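Local coordinates for protein SeviL (Septifer virgatus, PDB 6LF2) that binds the glycans of the glycolipids GM1b and asialo-GM1 as an R-type lectin with a beta-trefoil fold, at residues H103-D108 and A116-T121; Q15-G20 and Q120-K125; L83-E88 and R97-V102. One frame throughout, in Å; residues are numbered along the deposited sequence. Where two conformers were deposited one is given.

In the fold
All three contacts lie in a beta-trefoil. Interactions 3 and 1 follow one another along the chain, each closing a two-stranded antiparallel hairpin (84-88 with 96-100, then 106-110 with 113-117), and their centres are about 9 Å apart. Interaction 2 joins residues near the two ends of the chain: 15-20, ending strand 6-16, meet the loop 120-125 before strand 126-130, so interaction 3 is nested inside it, and the dimer partner packs there too. Its centre is about 12 Å from that of interaction 1, with which it shares Gln120 and Thr121, and about 14 Å from that of interaction 3. Arg97 ties that shared loop to the hairpin 84-88/96-100.

Interaction 1. Residues H103-D108 and A116-T121; sequences HKAYLD and ANKHQT
The hydroxyl of Tyr106 is gripped by two residues: Gln120 NE2, in the loop after the hairpin, donates to Tyr106 OH at 3.1 Å along a nearly straight N-H (169°), and Glu87 OE1 on the preceding hairpin makes a second hydrogen bond to the same oxygen. The setting is the beta hairpin of strands 106-110 and 113-117 in the trefoil, together with the loop that follows it. Tyr106 and Asn117 form an antiparallel hydrogen-bonded pair, Tyr106 N reaching Asn117 O at 2.7 Å and Asn117 N returning to Tyr106 O at 2.9 Å. Next to them, Leu107 and Ala116 make a non-hydrogen-bonded pair whose side chains lie on the other face of the sheet.

With CG beside the backbone N (chi1 -64°), the Tyr106 ring turns toward the chain leaving the hairpin. Lys118 O sits at the ring edge, near its plane, while Gln120 CG approaches CE2 to 3.6 Å. The Gln120 amide stands 75° from the ring plane, yet the hydroxyl oxygen lies almost within the amide plane, where an N-H can point at it.

Asn117 bends the chain just past the strand: its OD1 accepts from His119 N in an Asx turn. Its side chain runs alongside that of Asp108, carboxylate and amide nearly coplanar. Asp108 OD2 comes within 3.1 Å of Thr121 OG1, and OD1 is bonded to Ser123 OG, so this carboxylate ties strand to loop. Toward the start of the hairpin, Ala105 CB touches Ala116 CB at 3.7 Å, and Tyr67 of strand 63-67 packs on both. A water donates to Lys104 O and Lys118 O, bridging the backbones. Bent at its third and fourth torsions, Lys118 brings NZ into the carbonyl plane of His103 and donates to His103 O at 2.8 Å.

Interaction 2. Residues Q15-G20 and Q120-K125; sequences QNRENG and QTESEK
Arg17 CB packs against Lys125 CB at 4.0 Å and also touches Lys125 O, and from there the two chains run side by side. Arg17 is extended from CG to NE, with CG anti to the backbone N (chi1 -172°), and its CD keeps close to Lys125 CD at 4.2 Å. At the tip, Arg17 NH1 forms a long salt bridge with Glu122 OE2, 3.5 Å away, the guanidinium standing at 79° to the carboxylate. A water in the guanidinium plane accepts from Arg17 NH1 at 2.9 Å and lies within hydrogen-bonding reach of Glu18 OE1 and Glu122 O. Arg17 NH2 has a weak, long ion pair with Asp92.

Lys125 NZ holds the same Glu122 oxygen more tightly, meeting OE2 at 2.7 Å on its syn side but well out of the carboxylate plane, and has further salt bridges to Glu91 and Asp92. These acids probably offset the closeness of the two basic tips.

The backbones are joined where strand 6-16 gives out, Arg17 N donating almost straight to Lys125 O at 2.9 Å. Asn16 works with both ends of its amide: ND2 donates to Ser123 O at 2.8 Å from above that carbonyl's plane, whereas OD1 accepts from Glu18 N in an Asx turn. Glu18 bends at its second torsion (71°), bringing OE1 to 3.4 Å from Glu122 CG, and its carboxylate also forms a salt bridge with Lys38 of the second subunit. The contact thus joins the end of the trefoil's first strand, 6-16, to the loop before its last, 126-130, with Tyr109 of strand 106-110 packed on Asn16, Glu18 and Ser123, and the second subunit alongside Arg17.

Interaction 3. Residues L83-E88 and R97-V102; sequences LWSLEE and RLLNKV
Arg97 and Glu87 open the paired part of this beta hairpin with two backbone bonds, Arg97 N to Glu87 O at 2.8 Å and Glu87 N to Arg97 O at 2.9 Å. Their charged ends stop short of a salt bridge: a water in the guanidinium plane accepts from Arg97 NH1 and lies close to Glu87 OE2, while Glu87 OE1 is hydrogen-bonded to Tyr106 OH. Arg97 turns to the loop after strand 113-117, NE in a salt bridge with Glu124 OE1 and NH2 in a hydrogen bond to Thr121 O. Leu98 faces the opposite side of the sheet, its CB 4.2 Å from Trp84 CE3 and its carbonyl oxygen at that indole's edge. Leu99 pairs with Ser85 through two more backbone bonds.

Asn100 lies over one face of Trp84: its CB makes a CH-pi contact 4.1 Å from the six-membered ring centroid. With CG anti to the backbone N (chi1 -174°), the amide extends across the indole; OD1 accepts from His103 N and ND2 donates to Thr81 O. Past the strand, Lys101 N still bonds to Leu83 O at 3.0 Å.

Strand 106-110 packs here through Leu107 and Tyr106, with Leu98 and Leu107 linked by backbone hydrogen bonding; Trp84 NE1 reaches Leu65 O in strand 63-67, and Leu83 and Leu86 touch strand 45-50.

Interaction 1. Residues H103-D108 and A116-T121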
loop_
_atom_site.group_PDB
_atom_site.type_symbol
_atom_site.label_atom_id
_atom_site.label_comp_id
_atom_site.label_asym_id
_atom_site.label_seq_id
_atom_site.Cartn_x
_atom_site.Cartn_y
_atom_site.Cartn_z
ATOM N N HIS B 103 -26.830 -0.808 -1.848
ATOM C CA HIS B 103 -26.956 -1.708 -2.980
ATOM C C HIS B 103 -26.325 -3.070 -2.758
ATOM O O HIS B 103 -26.464 -3.936 -3.625
ATOM C CB HIS B 103 -26.351 -1.063 -4.230
ATOM C CG HIS B 103 -27.073 0.176 -4.655
ATOM N ND1 HIS B 103 -28.301 0.138 -5.280
ATOM C CD2 HIS B 103 -26.760 1.487 -4.518
ATOM C CE1 HIS B 103 -28.708 1.373 -5.517
ATOM N NE2 HIS B 103 -27.791 2.210 -5.069
ATOM N N LYS B 104 -25.649 -3.280 -1.632
ATOM C CA LYS B 104 -24.997 -4.557 -1.332
ATOM C C LYS B 104 -24.129 -5.018 -2.508
ATOM O O LYS B 104 -24.153 -6.178 -2.928
ATOM C CB LYS B 104 -26.034 -5.613 -0.940
ATOM C CG LYS B 104 -26.844 -5.249 0.319
ATOM C CD LYS B 104 -25.935 -5.068 1.535
ATOM C CE LYS B 104 -26.731 -4.904 2.835
ATOM N NZ LYS B 104 -27.509 -3.631 2.900
ATOM N N ALA B 105 -23.344 -4.083 -3.041
ATOM C CA ALA B 105 -22.409 -4.348 -4.124
ATOM C C ALA B 105 -20.995 -4.011 -3.660
ATOM O O ALA B 105 -20.785 -3.012 -2.963
ATOM C CB ALA B 105 -22.766 -3.539 -5.379
ATOM N N TYR B 106 -20.034 -4.856 -4.042
ATOM C CA TYR B 106 -18.645 -4.726 -3.603
ATOM C C TYR B 106 -17.841 -3.864 -4.572
ATOM O O TYR B 106 -17.902 -4.062 -5.788
ATOM C CB TYR B 106 -17.984 -6.104 -3.502
ATOM C CG TYR B 106 -18.576 -7.040 -2.478
ATOM C CD1 TYR B 106 -18.311 -6.879 -1.125
ATOM C CD2 TYR B 106 -19.382 -8.104 -2.874
ATOM C CE1 TYR B 106 -18.848 -7.739 -0.186
ATOM C CE2 TYR B 106 -19.917 -8.969 -1.944
ATOM C CZ TYR B 106 -19.642 -8.786 -0.603
ATOM O OH TYR B 106 -20.175 -9.644 0.334
ATOM N N LEU B 107 -17.046 -2.939 -4.024
ATOM C CA LEU B 107 -16.137 -2.148 -4.850
ATOM C C LEU B 107 -15.155 -3.050 -5.589
ATOM O O LEU B 107 -14.511 -3.908 -4.987
ATOM C CB LEU B 107 -15.374 -1.147 -3.980
ATOM C CG LEU B 107 -14.549 -0.123 -4.765
ATOM C CD1 LEU B 107 -15.467 0.775 -5.610
ATOM C CD2 LEU B 107 -13.708 0.705 -3.821
ATOM N N ASP B 108 -15.037 -2.835 -6.895
ATOM C CA ASP B 108 -14.283 -3.700 -7.791
ATOM C C ASP B 108 -13.651 -2.797 -8.843
ATOM O O ASP B 108 -13.775 -1.568 -8.781
ATOM C CB ASP B 108 -15.215 -4.765 -8.395
ATOM C CG ASP B 108 -14.484 -5.996 -8.910
ATOM O OD1 ASP B 108 -13.282 -5.930 -9.248
ATOM O OD2 ASP B 108 -15.148 -7.051 -8.999
ATOM N N ALA B 116 -18.787 -1.739 -9.204
ATOM C CA ALA B 116 -19.293 -2.461 -8.046
ATOM C C ALA B 116 -19.997 -3.721 -8.521
ATOM O O ALA B 116 -20.673 -3.705 -9.553
ATOM C CB ALA B 116 -20.247 -1.596 -7.206
ATOM N N ASN B 117 -19.828 -4.814 -7.773
ATOM C CA ASN B 117 -20.365 -6.110 -8.172
ATOM C C ASN B 117 -21.012 -6.795 -6.976
ATOM O O ASN B 117 -20.474 -6.774 -5.865
ATOM C CB ASN B 117 -19.265 -6.999 -8.763
ATOM C CG ASN B 117 -19.791 -8.331 -9.267
ATOM O OD1 ASN B 117 -20.997 -8.589 -9.258
ATOM N ND2 ASN B 117 -18.881 -9.186 -9.722
ATOM N N LYS B 118 -22.178 -7.408 -7.212
ATOM C CA LYS B 118 -22.870 -8.115 -6.141
ATOM C C LYS B 118 -22.246 -9.476 -5.846
ATOM O O LYS B 118 -22.243 -9.908 -4.688
ATOM C CB LYS B 118 -24.350 -8.289 -6.492
ATOM C CG LYS B 118 -25.106 -6.976 -6.668
ATOM C CD LYS B 118 -26.571 -7.236 -7.011
ATOM C CE LYS B 118 -27.494 -6.705 -5.932
ATOM N NZ LYS B 118 -27.511 -5.216 -5.913
ATOM N N HIS B 119 -21.727 -10.154 -6.861
ATOM C CA HIS B 119 -21.029 -11.416 -6.661
ATOM C C HIS B 119 -19.645 -11.149 -6.087
ATOM O O HIS B 119 -19.003 -10.160 -6.438
ATOM C CB HIS B 119 -20.888 -12.172 -7.982
ATOM C CG HIS B 119 -22.193 -12.533 -8.622
ATOM N ND1 HIS B 119 -22.967 -11.619 -9.304
ATOM C CD2 HIS B 119 -22.853 -13.713 -8.694
ATOM C CE1 HIS B 119 -24.051 -12.219 -9.764
ATOM N NE2 HIS B 119 -24.006 -13.490 -9.408
ATOM N N GLN B 120 -19.181 -12.035 -5.207
ATOM C CA GLN B 120 -17.814 -11.939 -4.705
ATOM C C GLN B 120 -16.836 -12.426 -5.769
ATOM O O GLN B 120 -17.063 -13.461 -6.403
ATOM C CB GLN B 120 -17.646 -12.745 -3.417
ATOM C CG GLN B 120 -18.405 -12.178 -2.231
ATOM C CD GLN B 120 -17.927 -12.755 -0.918
ATOM O OE1 GLN B 120 -17.155 -13.717 -0.892
ATOM N NE2 GLN B 120 -18.375 -12.170 0.184
ATOM N N THR B 121 -15.753 -11.664 -5.970
ATOM C CA THR B 121 -14.716 -11.966 -6.950
ATOM C C THR B 121 -13.351 -11.660 -6.348
ATOM O O THR B 121 -13.237 -11.036 -5.293
ATOM C CB THR B 121 -14.851 -11.146 -8.241
ATOM O OG1 THR B 121 -14.324 -9.831 -8.010
ATOM C CG2 THR B 121 -16.309 -11.038 -8.691
HETATM O O HOH W 1 -23.864 -8.791 -2.461
#

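Interaction 2. Residues Q15-G20 and Q120-K125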
loop_
_atom_site.group_PDB
_atom_site.type_symbol
_atom_site.label_atom_id
_atom_site.label_comp_id
_atom_site.label_asym_id
_atom_site.label_seq_id
_atom_site.Cartn_x
_atom_site.Cartn_y
_atom_site.Cartn_z
ATOM N N GLN B 15 -5.647 0.065 -2.007
ATOM C CA GLN B 15 -4.899 -0.679 -3.007
ATOM C C GLN B 15 -5.480 -2.077 -3.185
ATOM O O GLN B 15 -5.901 -2.715 -2.217
ATOM C CB GLN B 15 -3.416 -0.753 -2.600
ATOM C CG GLN B 15 -2.518 -1.450 -3.617
ATOM C CD GLN B 15 -1.052 -1.125 -3.398
ATOM O OE1 GLN B 15 -0.647 0.044 -3.445
ATOM N NE2 GLN B 15 -0.248 -2.164 -3.157
ATOM N N ASN B 16 -5.508 -2.541 -4.433
ATOM C CA ASN B 16 -6.131 -3.811 -4.767
ATOM C C ASN B 16 -5.133 -4.956 -4.686
ATOM O O ASN B 16 -4.015 -4.855 -5.191
ATOM C CB ASN B 16 -6.714 -3.746 -6.180
ATOM C CG ASN B 16 -7.776 -4.796 -6.408
ATOM O OD1 ASN B 16 -7.474 -5.949 -6.731
ATOM N ND2 ASN B 16 -9.035 -4.410 -6.224
ATOM N N ARG B 17 -5.567 -6.066 -4.078
ATOM C CA ARG B 17 -4.711 -7.250 -4.002
ATOM C C ARG B 17 -4.380 -7.817 -5.377
ATOM O O ARG B 17 -3.289 -8.372 -5.576
ATOM C CB ARG B 17 -5.383 -8.330 -3.162
ATOM C CG ARG B 17 -4.478 -9.537 -2.876
ATOM C CD ARG B 17 -5.156 -10.437 -1.868
ATOM N NE ARG B 17 -4.378 -11.643 -1.590
ATOM C CZ ARG B 17 -4.384 -12.724 -2.363
ATOM N NH1 ARG B 17 -5.118 -12.746 -3.468
ATOM N NH2 ARG B 17 -3.653 -13.781 -2.033
ATOM N N GLU B 18 -5.315 -7.739 -6.331
ATOM C CA GLU B 18 -5.156 -8.520 -7.551
ATOM C C GLU B 18 -4.172 -7.901 -8.538
ATOM O O GLU B 18 -3.491 -8.641 -9.258
ATOM C CB GLU B 18 -6.529 -8.733 -8.197
ATOM C CG GLU B 18 -6.528 -9.658 -9.398
ATOM C CD GLU B 18 -6.303 -11.122 -9.039
ATOM O OE1 GLU B 18 -6.245 -11.465 -7.840
ATOM O OE2 GLU B 18 -6.182 -11.939 -9.976
ATOM N N ASN B 19 -4.060 -6.564 -8.585
ATOM C CA ASN B 19 -3.141 -5.905 -9.498
ATOM C C ASN B 19 -2.249 -4.853 -8.845
ATOM O O ASN B 19 -1.481 -4.195 -9.556
ATOM C CB ASN B 19 -3.918 -5.255 -10.653
ATOM C CG ASN B 19 -4.829 -4.129 -10.192
ATOM O OD1 ASN B 19 -4.912 -3.817 -9.005
ATOM N ND2 ASN B 19 -5.519 -3.510 -11.143
ATOM N N GLY B 20 -2.310 -4.687 -7.527
ATOM C CA GLY B 20 -1.542 -3.660 -6.845
ATOM C C GLY B 20 -1.942 -2.238 -7.166
ATOM O O GLY B 20 -1.215 -1.309 -6.796
ATOM N N GLN B 120 -19.181 -12.035 -5.207
ATOM C CA GLN B 120 -17.814 -11.939 -4.705
ATOM C C GLN B 120 -16.836 -12.426 -5.769
ATOM O O GLN B 120 -17.063 -13.461 -6.403
ATOM C CB GLN B 120 -17.646 -12.745 -3.417
ATOM C CG GLN B 120 -18.405 -12.178 -2.231
ATOM C CD GLN B 120 -17.927 -12.755 -0.918
ATOM O OE1 GLN B 120 -17.155 -13.717 -0.892
ATOM N NE2 GLN B 120 -18.375 -12.170 0.184
ATOM N N THR B 121 -15.753 -11.664 -5.970
ATOM C CA THR B 121 -14.716 -11.966 -6.950
ATOM C C THR B 121 -13.351 -11.660 -6.348
ATOM O O THR B 121 -13.237 -11.036 -5.293
ATOM C CB THR B 121 -14.851 -11.146 -8.241
ATOM O OG1 THR B 121 -14.324 -9.831 -8.010
ATOM C CG2 THR B 121 -16.309 -11.038 -8.691
ATOM N N GLU B 122 -12.305 -12.075 -7.059
ATOM C CA GLU B 122 -10.944 -11.921 -6.559
ATOM C C GLU B 122 -10.440 -10.476 -6.633
ATOM O O GLU B 122 -9.545 -10.101 -5.867
ATOM C CB GLU B 122 -10.027 -12.864 -7.342
ATOM C CG GLU B 122 -8.815 -13.371 -6.600
ATOM C CD GLU B 122 -9.132 -14.054 -5.271
ATOM O OE1 GLU B 122 -10.214 -14.670 -5.115
ATOM O OE2 GLU B 122 -8.275 -13.964 -4.374
ATOM N N SER B 123 -10.997 -9.646 -7.516
ATOM C CA SER B 123 -10.563 -8.261 -7.666
ATOM C C SER B 123 -11.319 -7.286 -6.753
ATOM O O SER B 123 -11.210 -6.068 -6.938
ATOM C CB SER B 123 -10.715 -7.836 -9.122
ATOM O OG SER B 123 -11.960 -8.287 -9.611
ATOM N N GLU B 124 -12.063 -7.787 -5.771
ATOM C CA GLU B 124 -12.736 -6.961 -4.781
ATOM C C GLU B 124 -11.965 -6.839 -3.480
ATOM O O GLU B 124 -12.504 -6.299 -2.502
ATOM C CB GLU B 124 -14.127 -7.533 -4.476
ATOM C CG GLU B 124 -15.045 -7.518 -5.677
ATOM C CD GLU B 124 -16.236 -8.429 -5.514
ATOM O OE1 GLU B 124 -16.243 -9.251 -4.572
ATOM O OE2 GLU B 124 -17.175 -8.307 -6.335
ATOM N N LYS B 125 -10.733 -7.369 -3.415
ATOM C CA LYS B 125 -9.975 -7.406 -2.168
ATOM C C LYS B 125 -9.043 -6.203 -2.114
ATOM O O LYS B 125 -8.215 -6.021 -3.012
ATOM C CB LYS B 125 -9.190 -8.711 -2.057
ATOM C CG LYS B 125 -10.073 -9.950 -2.066
ATOM C CD LYS B 125 -9.257 -11.226 -2.079
ATOM C CE LYS B 125 -10.170 -12.436 -2.045
ATOM N NZ LYS B 125 -9.390 -13.718 -1.973
HETATM O O HOH W 2 -6.698 -11.006 -5.163
#

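Interaction 3. Residues L83-E88 and R97-V102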
loop_
_atom_site.group_PDB
_atom_site.type_symbol
_atom_site.label_atom_id
_atom_site.label_comp_id
_atom_site.label_asym_id
_atom_site.label_seq_id
_atom_site.Cartn_x
_atom_site.Cartn_y
_atom_site.Cartn_z
ATOM N N LEU B 83 -22.242 5.147 2.091
ATOM C CA LEU B 83 -21.867 4.299 3.215
ATOM C C LEU B 83 -21.326 2.970 2.710
ATOM O O LEU B 83 -21.926 2.340 1.834
ATOM C CB LEU B 83 -23.051 4.051 4.153
ATOM C CG LEU B 83 -23.655 5.287 4.810
ATOM C CD1 LEU B 83 -24.875 4.890 5.627
ATOM C CD2 LEU B 83 -22.638 5.960 5.692
ATOM N N TRP B 84 -20.192 2.550 3.280
ATOM C CA TRP B 84 -19.529 1.297 2.944
ATOM C C TRP B 84 -19.195 0.588 4.239
ATOM O O TRP B 84 -18.812 1.232 5.218
ATOM C CB TRP B 84 -18.232 1.534 2.149
ATOM C CG TRP B 84 -18.401 2.347 0.927
ATOM C CD1 TRP B 84 -18.461 3.711 0.849
ATOM C CD2 TRP B 84 -18.548 1.865 -0.407
ATOM N NE1 TRP B 84 -18.638 4.099 -0.449
ATOM C CE2 TRP B 84 -18.691 2.988 -1.245
ATOM C CE3 TRP B 84 -18.575 0.586 -0.979
ATOM C CZ2 TRP B 84 -18.856 2.875 -2.620
ATOM C CZ3 TRP B 84 -18.728 0.479 -2.341
ATOM C CH2 TRP B 84 -18.869 1.617 -3.149
ATOM N N SER B 85 -19.336 -0.732 4.252
ATOM C CA SER B 85 -18.835 -1.520 5.363
ATOM C C SER B 85 -17.588 -2.277 4.928
ATOM O O SER B 85 -17.383 -2.548 3.740
ATOM C CB SER B 85 -19.890 -2.501 5.890
ATOM O OG SER B 85 -20.363 -3.343 4.856
ATOM N N LEU B 86 -16.741 -2.572 5.907
ATOM C CA LEU B 86 -15.542 -3.360 5.669
ATOM C C LEU B 86 -15.846 -4.822 5.982
ATOM O O LEU B 86 -16.229 -5.162 7.105
ATOM C CB LEU B 86 -14.375 -2.842 6.508
ATOM C CG LEU B 86 -13.545 -1.712 5.885
ATOM C CD1 LEU B 86 -14.375 -0.461 5.607
ATOM C CD2 LEU B 86 -12.376 -1.375 6.793
ATOM N N GLU B 87 -15.686 -5.678 4.980
ATOM C CA GLU B 87 -15.934 -7.109 5.121
ATOM C C GLU B 87 -14.592 -7.824 5.040
ATOM O O GLU B 87 -13.979 -7.878 3.970
ATOM C CB GLU B 87 -16.887 -7.606 4.041
ATOM C CG GLU B 87 -17.221 -9.091 4.141
ATOM C CD GLU B 87 -18.119 -9.568 3.006
ATOM O OE1 GLU B 87 -19.320 -9.197 2.983
ATOM O OE2 GLU B 87 -17.617 -10.304 2.124
ATOM N N GLU B 88 -14.131 -8.358 6.164
ATOM C CA GLU B 88 -12.807 -8.953 6.175
ATOM C C GLU B 88 -12.788 -10.178 5.269
ATOM O O GLU B 88 -13.783 -10.898 5.138
ATOM C CB GLU B 88 -12.375 -9.305 7.597
ATOM C CG GLU B 88 -13.053 -10.503 8.206
ATOM C CD GLU B 88 -12.571 -10.753 9.621
ATOM O OE1 GLU B 88 -11.894 -9.858 10.175
ATOM O OE2 GLU B 88 -12.863 -11.840 10.171
ATOM N N ARG B 97 -13.134 -6.582 1.679
ATOM C CA ARG B 97 -14.057 -6.125 0.653
ATOM C C ARG B 97 -14.781 -4.890 1.180
ATOM O O ARG B 97 -14.958 -4.723 2.391
ATOM C CB ARG B 97 -15.058 -7.219 0.269
ATOM C CG ARG B 97 -14.443 -8.341 -0.541
ATOM C CD ARG B 97 -15.501 -9.299 -1.083
ATOM N NE ARG B 97 -14.935 -10.256 -2.029
ATOM C CZ ARG B 97 -14.312 -11.376 -1.670
ATOM N NH1 ARG B 97 -14.165 -11.676 -0.387
ATOM N NH2 ARG B 97 -13.829 -12.191 -2.596
ATOM N N LEU B 98 -15.129 -3.996 0.272
ATOM C CA LEU B 98 -15.839 -2.766 0.609
ATOM C C LEU B 98 -17.247 -2.895 0.047
ATOM O O LEU B 98 -17.431 -2.880 -1.174
ATOM C CB LEU B 98 -15.118 -1.545 0.033
ATOM C CG LEU B 98 -13.724 -1.326 0.626
ATOM C CD1 LEU B 98 -12.949 -0.273 -0.151
ATOM C CD2 LEU B 98 -13.894 -0.893 2.042
ATOM N N LEU B 99 -18.227 -3.029 0.940
ATOM C CA LEU B 99 -19.594 -3.389 0.579
ATOM C C LEU B 99 -20.499 -2.165 0.694
ATOM O O LEU B 99 -20.656 -1.605 1.784
ATOM C CB LEU B 99 -20.093 -4.521 1.475
ATOM C CG LEU B 99 -21.539 -4.979 1.285
ATOM C CD1 LEU B 99 -21.721 -5.535 -0.122
ATOM C CD2 LEU B 99 -21.885 -6.022 2.341
ATOM N N ASN B 100 -21.082 -1.756 -0.425
ATOM C CA ASN B 100 -21.995 -0.619 -0.425
ATOM C C ASN B 100 -23.277 -0.957 0.339
ATOM O O ASN B 100 -23.923 -1.972 0.060
ATOM C CB ASN B 100 -22.312 -0.226 -1.861
ATOM C CG ASN B 100 -23.134 1.038 -1.942
ATOM O OD1 ASN B 100 -24.330 0.985 -2.218
ATOM N ND2 ASN B 100 -22.499 2.185 -1.701
ATOM N N LYS B 101 -23.655 -0.095 1.295
ATOM C CA LYS B 101 -24.777 -0.412 2.177
ATOM C C LYS B 101 -26.090 -0.500 1.411
ATOM O O LYS B 101 -26.851 -1.462 1.575
ATOM C CB LYS B 101 -24.904 0.629 3.293
ATOM C CG LYS B 101 -26.131 0.403 4.208
ATOM C CD LYS B 101 -26.212 1.448 5.308
ATOM C CE LYS B 101 -27.220 1.074 6.388
ATOM N NZ LYS B 101 -28.608 0.922 5.857
ATOM N N VAL B 102 -26.384 0.509 0.587
ATOM C CA VAL B 102 -27.694 0.589 -0.054
ATOM C C VAL B 102 -27.863 -0.538 -1.061
ATOM O O VAL B 102 -28.909 -1.198 -1.112
ATOM C CB VAL B 102 -27.879 1.972 -0.707
ATOM C CG1 VAL B 102 -29.073 1.971 -1.664
ATOM C CG2 VAL B 102 -28.062 3.039 0.370
HETATM O O HOH W 3 -24.417 2.710 0.656
HETATM O O HOH W 4 -14.991 -10.527 2.026
#